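Local coordinates for protein glucose-6-phosphate 1-dehydrogenase (PDB 7E6I) that catalyses the NADP-dependent oxidation of glucose 6-phosphate to 6-phosphogluconolactone, the first step of the oxidative pentose phosphate pathway, at residues F179-Y184 with S428-D433; V249-T254 with D268-V273. All blocks are in the same frame, centred on the assembly; numbering follows the deposited sequence.

In the fold
Both contacts are buried, their centres about 13 Å apart, but they join different elements. Contact 1 sets an edge strand of the parallel Rossmann sheet, 178-181, against the loop before helix 433-451, tying the nucleotide-binding part to the C-terminal part beside the bound glucose 6-phosphate. Contact 2 lies wholly within the C-terminal part, where helices 236-254 and 263-276 cross, and is nested in the loop that contact 1 closes. The chemistry differs accordingly: contact 1 mixes hydrogen bonds, waters and a pair of rings, whereas contact 2 is methyl and methylene packing without a hydrogen bond between its segments. The salt bridge from Arg-432 to Asp-268 links the two.

Contact 1 of 2, residues F179-Y184 with S428-D433; sequences FRIDHY and SNFVRD. With BG6 (6-O-phosphono-beta-D-glucopyranose), chain B.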
# COMPACT_ATOMS: atom_id res chain seq x y z
N PHE A 179 -13.93 3.27 2.51
CA PHE A 179 -12.82 3.11 1.56
C PHE A 179 -11.52 3.07 2.36
O PHE A 179 -10.93 4.12 2.65
CB PHE A 179 -12.82 4.21 0.53
CG PHE A 179 -13.90 4.07 -0.52
CD1 PHE A 179 -15.22 4.36 -0.21
CD2 PHE A 179 -13.58 3.63 -1.81
CE1 PHE A 179 -16.21 4.22 -1.17
CE2 PHE A 179 -14.56 3.50 -2.77
CZ PHE A 179 -15.88 3.80 -2.46
N ARG A 180 -11.08 1.86 2.72
CA ARG A 180 -9.88 1.66 3.52
C ARG A 180 -8.66 1.61 2.61
O ARG A 180 -8.58 0.79 1.69
CB ARG A 180 -9.96 0.37 4.33
CG ARG A 180 -10.98 0.34 5.45
CD ARG A 180 -10.88 -0.97 6.22
NE ARG A 180 -12.08 -1.29 6.98
CZ ARG A 180 -13.21 -1.74 6.44
NH1 ARG A 180 -13.30 -1.93 5.13
NH2 ARG A 180 -14.26 -2.02 7.21
N ILE A 181 -7.69 2.45 2.90
CA ILE A 181 -6.55 2.66 2.03
C ILE A 181 -5.35 1.87 2.53
O ILE A 181 -4.97 1.96 3.71
CB ILE A 181 -6.21 4.15 1.92
CG1 ILE A 181 -7.13 4.83 0.91
CG2 ILE A 181 -4.73 4.34 1.53
CD1 ILE A 181 -6.72 6.25 0.59
N ASP A 182 -4.78 1.07 1.62
CA ASP A 182 -3.38 0.66 1.62
C ASP A 182 -2.78 1.32 0.38
O ASP A 182 -3.17 0.99 -0.74
CB ASP A 182 -3.27 -0.86 1.58
CG ASP A 182 -1.83 -1.36 1.68
OD1 ASP A 182 -0.94 -0.82 0.97
OD2 ASP A 182 -1.60 -2.31 2.47
N HIS A 183 -1.87 2.29 0.57
CA HIS A 183 -1.52 3.13 -0.57
C HIS A 183 -0.75 2.38 -1.65
O HIS A 183 -0.71 2.84 -2.80
CB HIS A 183 -0.75 4.38 -0.11
CG HIS A 183 0.71 4.15 0.15
ND1 HIS A 183 1.19 3.70 1.36
CD2 HIS A 183 1.80 4.35 -0.64
CE1 HIS A 183 2.51 3.60 1.30
NE2 HIS A 183 2.91 4.00 0.10
N TYR A 184 -0.18 1.21 -1.35
CA TYR A 184 0.46 0.42 -2.40
C TYR A 184 -0.52 0.07 -3.52
O TYR A 184 -0.13 0.02 -4.70
CB TYR A 184 1.06 -0.86 -1.82
CG TYR A 184 2.50 -0.68 -1.41
CD1 TYR A 184 2.89 0.43 -0.64
CD2 TYR A 184 3.47 -1.59 -1.80
CE1 TYR A 184 4.21 0.60 -0.27
CE2 TYR A 184 4.79 -1.43 -1.43
CZ TYR A 184 5.16 -0.34 -0.66
OH TYR A 184 6.48 -0.18 -0.30
N SER A 428 -12.08 -1.51 -5.83
CA SER A 428 -11.12 -2.54 -6.26
C SER A 428 -9.79 -2.40 -5.55
O SER A 428 -9.15 -3.40 -5.22
CB SER A 428 -10.92 -2.45 -7.77
OG SER A 428 -12.13 -2.71 -8.43
N ASN A 429 -9.36 -1.17 -5.28
CA ASN A 429 -8.07 -0.89 -4.67
C ASN A 429 -8.18 -0.49 -3.21
O ASN A 429 -7.35 0.28 -2.71
CB ASN A 429 -7.37 0.20 -5.47
CG ASN A 429 -7.23 -0.16 -6.94
OD1 ASN A 429 -7.17 -1.34 -7.28
ND2 ASN A 429 -7.18 0.84 -7.81
N PHE A 430 -9.18 -1.00 -2.49
CA PHE A 430 -9.34 -0.69 -1.08
C PHE A 430 -9.59 -1.98 -0.30
O PHE A 430 -10.11 -2.96 -0.85
CB PHE A 430 -10.47 0.30 -0.86
CG PHE A 430 -10.30 1.59 -1.61
CD1 PHE A 430 -10.72 1.70 -2.93
CD2 PHE A 430 -9.71 2.69 -1.01
CE1 PHE A 430 -10.56 2.89 -3.62
CE2 PHE A 430 -9.55 3.87 -1.69
CZ PHE A 430 -9.96 3.99 -2.99
N VAL A 431 -9.21 -1.97 0.99
CA VAL A 431 -9.25 -3.17 1.82
C VAL A 431 -10.66 -3.38 2.34
O VAL A 431 -11.30 -2.45 2.84
CB VAL A 431 -8.25 -3.06 2.99
CG1 VAL A 431 -8.05 -4.42 3.61
CG2 VAL A 431 -6.91 -2.47 2.53
N ARG A 432 -11.13 -4.61 2.26
CA ARG A 432 -12.43 -4.99 2.79
C ARG A 432 -12.28 -5.55 4.21
O ARG A 432 -11.19 -5.96 4.63
CB ARG A 432 -13.11 -6.01 1.88
CG ARG A 432 -14.61 -6.01 1.98
CD ARG A 432 -15.22 -6.79 0.83
NE ARG A 432 -15.03 -8.23 0.96
CZ ARG A 432 -15.23 -9.08 -0.04
NH1 ARG A 432 -15.61 -8.62 -1.24
NH2 ARG A 432 -15.05 -10.38 0.13
N ASP A 433 -13.39 -5.56 4.94
CA ASP A 433 -13.34 -5.93 6.35
C ASP A 433 -12.92 -7.39 6.56
O ASP A 433 -12.13 -7.69 7.47
CB ASP A 433 -14.68 -5.64 7.03
CG ASP A 433 -15.83 -6.41 6.41
OD1 ASP A 433 -15.89 -6.50 5.17
OD2 ASP A 433 -16.69 -6.92 7.17
C1 BG6 B . 4.61 3.16 5.32
C2 BG6 B . 5.59 2.67 6.38
O1 BG6 B . 3.40 2.52 5.35
O5 BG6 B . 5.20 2.92 3.96
C3 BG6 B . 6.93 3.32 6.23
O2 BG6 B . 5.09 2.91 7.70
C4 BG6 B . 7.51 3.05 4.88
O3 BG6 B . 7.85 2.79 7.22
C5 BG6 B . 6.55 3.51 3.78
O4 BG6 B . 8.77 3.73 4.78
C6 BG6 B . 6.99 3.11 2.40
O6 BG6 B . 6.02 3.57 1.49
P BG6 B . 6.53 4.03 -0.03
O1P BG6 B . 7.30 2.80 -0.48
O2P BG6 B . 7.40 5.25 0.10
O3P BG6 B . 5.38 4.37 -0.97
O HOH W 1 -12.51 -0.52 1.70
O HOH W 2 -6.05 1.56 -0.78
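Backbone N of Val-431 donates to the carbonyl O of Arg-180 at 2.9 Å, and NH1 of Arg-180 returns a bond to Val-431 O at 3.1 Å. The arginine chain stays extended from CG to NE (chi2 -176°), which carries the guanidinium past Val-431 until CA of Asp-433 lies over one face, toward its rim. Its NH2 is held by Glu-175 and Gln-166, while Glu-175 also accepts from Asp-433 N. Cut back to an alanine here, the side chain would probably leave Val-431 O without its guanidinium donor and Glu-175 without its charged mate, opening a gap beside Asp-433.

On the apolar side, Phe-179 meets Phe-430 edge to face, its CD2 poised over the ring centre and the two planes 86° apart. CG1 of Ile-181 reaches the edge of the same ring, 3.7 Å from Phe-430 CE2. A water joins Asp-182 N to Asn-429 O.

Beyond the strand, OD1 of Asp-182 accepts from Tyr-184 N through its anti lone pair (3.2 Å), forming an Asx turn, and from ND1 of His-245, the probable proton acceptor. His-183 NE2 then points at the substrate phosphate, 2.7 Å from O3P of BG6 in a nearly straight bond (168°). The Rossmann strand thus runs into the family's substrate-binding signature, Asp-His-Tyr-Leu-Gly-Lys, which begins at Asp-182.

Contact 2 of 2, residues V249-T254 with D268-V273; sequences VLTLLT and DEKVKV
Packing between Thr-251 and Lys-270 forms the centre of this helix crossing. The threonine methyl CG2 lies across the aliphatic part of the lysine at about a right angle, 3.4 Å from Lys-270 CG and slightly nearer to CE. The fit is tight, and since chi1 of Thr-251 (-109°) is far from a staggered value, the exact place of that methyl is less certain. CD2 of Leu-252 approaches the same lysine chain more loosely, 4.2 Å from Lys-270 CE.

One turn past Lys-270, Val-273 packs against the hydroxyls of Thr-254, a turn on from Thr-251, and of Thr-251 itself. Its CG2 lies 3.5 Å from OG1 of Thr-254, and its CG1 is 3.9 Å from OG1 of Thr-251. The valine therefore covers oxygen atoms as well as carbon.

No hydrogen bond joins the two segments themselves. With chi1 at 57°, OG1 of Thr-254 turns back along its own helix and donates to Leu-250 O at 2.9 Å. It approaches from above the carbonyl plane, off the lone pairs, while Val-273 covers it. Near the helix end, the carbonyl oxygens of Leu-252 and Thr-254 accept from Arg-197 and Trp-328.

The charged end of Lys-270 does tie the helices. Its chain bends at chi3, and NZ, past the threonine methyl, reaches back to Gln-248 of the partner helix and also forms a salt bridge with Glu-435 of helix 433-451.

The segment axes pass 9.1 Å apart at 97°. This is a nearly perpendicular helix-helix crossing in the C-terminal domain, joining helix 263-276 to helix 236-254, whose Val-249, Leu-250 and Leu-253 pack on strands of the large mixed sheet.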
# COMPACT_ATOMS: atom_id res chain seq x y z
N VAL A 249 0.36 -7.03 -2.22
CA VAL A 249 1.02 -7.43 -3.46
C VAL A 249 0.94 -8.93 -3.66
O VAL A 249 0.57 -9.42 -4.73
CB VAL A 249 2.48 -6.94 -3.47
CG1 VAL A 249 3.24 -7.59 -4.63
CG2 VAL A 249 2.53 -5.43 -3.52
N LEU A 250 1.30 -9.70 -2.62
CA LEU A 250 1.36 -11.15 -2.75
C LEU A 250 -0.01 -11.70 -3.08
O LEU A 250 -0.16 -12.63 -3.89
CB LEU A 250 1.88 -11.75 -1.44
CG LEU A 250 1.91 -13.28 -1.32
CD1 LEU A 250 2.81 -13.87 -2.44
CD2 LEU A 250 2.38 -13.70 0.07
N THR A 251 -1.02 -11.09 -2.50
CA THR A 251 -2.40 -11.47 -2.75
C THR A 251 -2.77 -11.27 -4.22
O THR A 251 -3.38 -12.14 -4.85
CB THR A 251 -3.24 -10.65 -1.77
OG1 THR A 251 -3.76 -11.50 -0.76
CG2 THR A 251 -4.29 -9.93 -2.40
N LEU A 252 -2.33 -10.15 -4.81
CA LEU A 252 -2.57 -9.93 -6.23
C LEU A 252 -1.82 -10.93 -7.10
O LEU A 252 -2.27 -11.23 -8.22
CB LEU A 252 -2.16 -8.51 -6.58
CG LEU A 252 -3.00 -7.45 -5.87
CD1 LEU A 252 -2.36 -6.07 -5.99
CD2 LEU A 252 -4.42 -7.47 -6.45
N LEU A 253 -0.68 -11.46 -6.64
CA LEU A 253 0.10 -12.41 -7.42
C LEU A 253 -0.41 -13.84 -7.31
O LEU A 253 -0.09 -14.67 -8.18
CB LEU A 253 1.56 -12.41 -6.97
CG LEU A 253 2.36 -11.13 -7.18
CD1 LEU A 253 3.64 -11.17 -6.32
CD2 LEU A 253 2.69 -10.91 -8.65
N THR A 254 -1.17 -14.16 -6.26
CA THR A 254 -1.57 -15.54 -6.02
C THR A 254 -3.06 -15.80 -6.16
O THR A 254 -3.46 -16.96 -6.24
CB THR A 254 -1.12 -16.00 -4.62
OG1 THR A 254 -1.67 -15.12 -3.63
CG2 THR A 254 0.40 -15.99 -4.47
N ASP A 268 -13.28 -10.57 -3.44
CA ASP A 268 -13.59 -11.96 -3.08
C ASP A 268 -12.40 -12.87 -3.34
O ASP A 268 -12.15 -13.80 -2.57
CB ASP A 268 -14.79 -12.47 -3.88
CG ASP A 268 -16.12 -11.88 -3.43
OD1 ASP A 268 -16.22 -11.35 -2.29
OD2 ASP A 268 -17.08 -11.96 -4.23
N GLU A 269 -11.69 -12.67 -4.46
CA GLU A 269 -10.58 -13.56 -4.76
C GLU A 269 -9.39 -13.29 -3.84
O GLU A 269 -8.67 -14.23 -3.48
CB GLU A 269 -10.18 -13.44 -6.22
CG GLU A 269 -11.26 -13.88 -7.21
CD GLU A 269 -11.80 -15.29 -6.95
OE1 GLU A 269 -11.02 -16.17 -6.53
OE2 GLU A 269 -13.00 -15.53 -7.20
N LYS A 270 -9.17 -12.03 -3.45
CA LYS A 270 -8.12 -11.74 -2.49
C LYS A 270 -8.42 -12.41 -1.14
O LYS A 270 -7.56 -13.11 -0.59
CB LYS A 270 -7.96 -10.23 -2.34
CG LYS A 270 -7.43 -9.57 -3.60
CD LYS A 270 -7.59 -8.06 -3.54
CE LYS A 270 -6.44 -7.42 -2.81
NZ LYS A 270 -6.62 -5.97 -2.49
N VAL A 271 -9.64 -12.24 -0.63
CA VAL A 271 -10.03 -12.91 0.60
C VAL A 271 -9.87 -14.42 0.45
O VAL A 271 -9.36 -15.10 1.35
CB VAL A 271 -11.48 -12.53 0.99
CG1 VAL A 271 -11.92 -13.33 2.22
CG2 VAL A 271 -11.58 -11.02 1.26
N LYS A 272 -10.28 -14.96 -0.69
CA LYS A 272 -10.23 -16.40 -0.91
C LYS A 272 -8.81 -16.94 -0.80
O LYS A 272 -8.58 -17.99 -0.19
CB LYS A 272 -10.83 -16.77 -2.27
CG LYS A 272 -10.88 -18.29 -2.46
CD LYS A 272 -11.79 -18.69 -3.59
CE LYS A 272 -11.23 -19.89 -4.33
NZ LYS A 272 -12.25 -20.51 -5.23
N VAL A 273 -7.83 -16.27 -1.44
CA VAL A 273 -6.49 -16.84 -1.37
C VAL A 273 -5.91 -16.63 0.04
O VAL A 273 -5.19 -17.51 0.56
CB VAL A 273 -5.58 -16.26 -2.48
CG1 VAL A 273 -5.20 -14.78 -2.23
CG2 VAL A 273 -4.34 -17.11 -2.62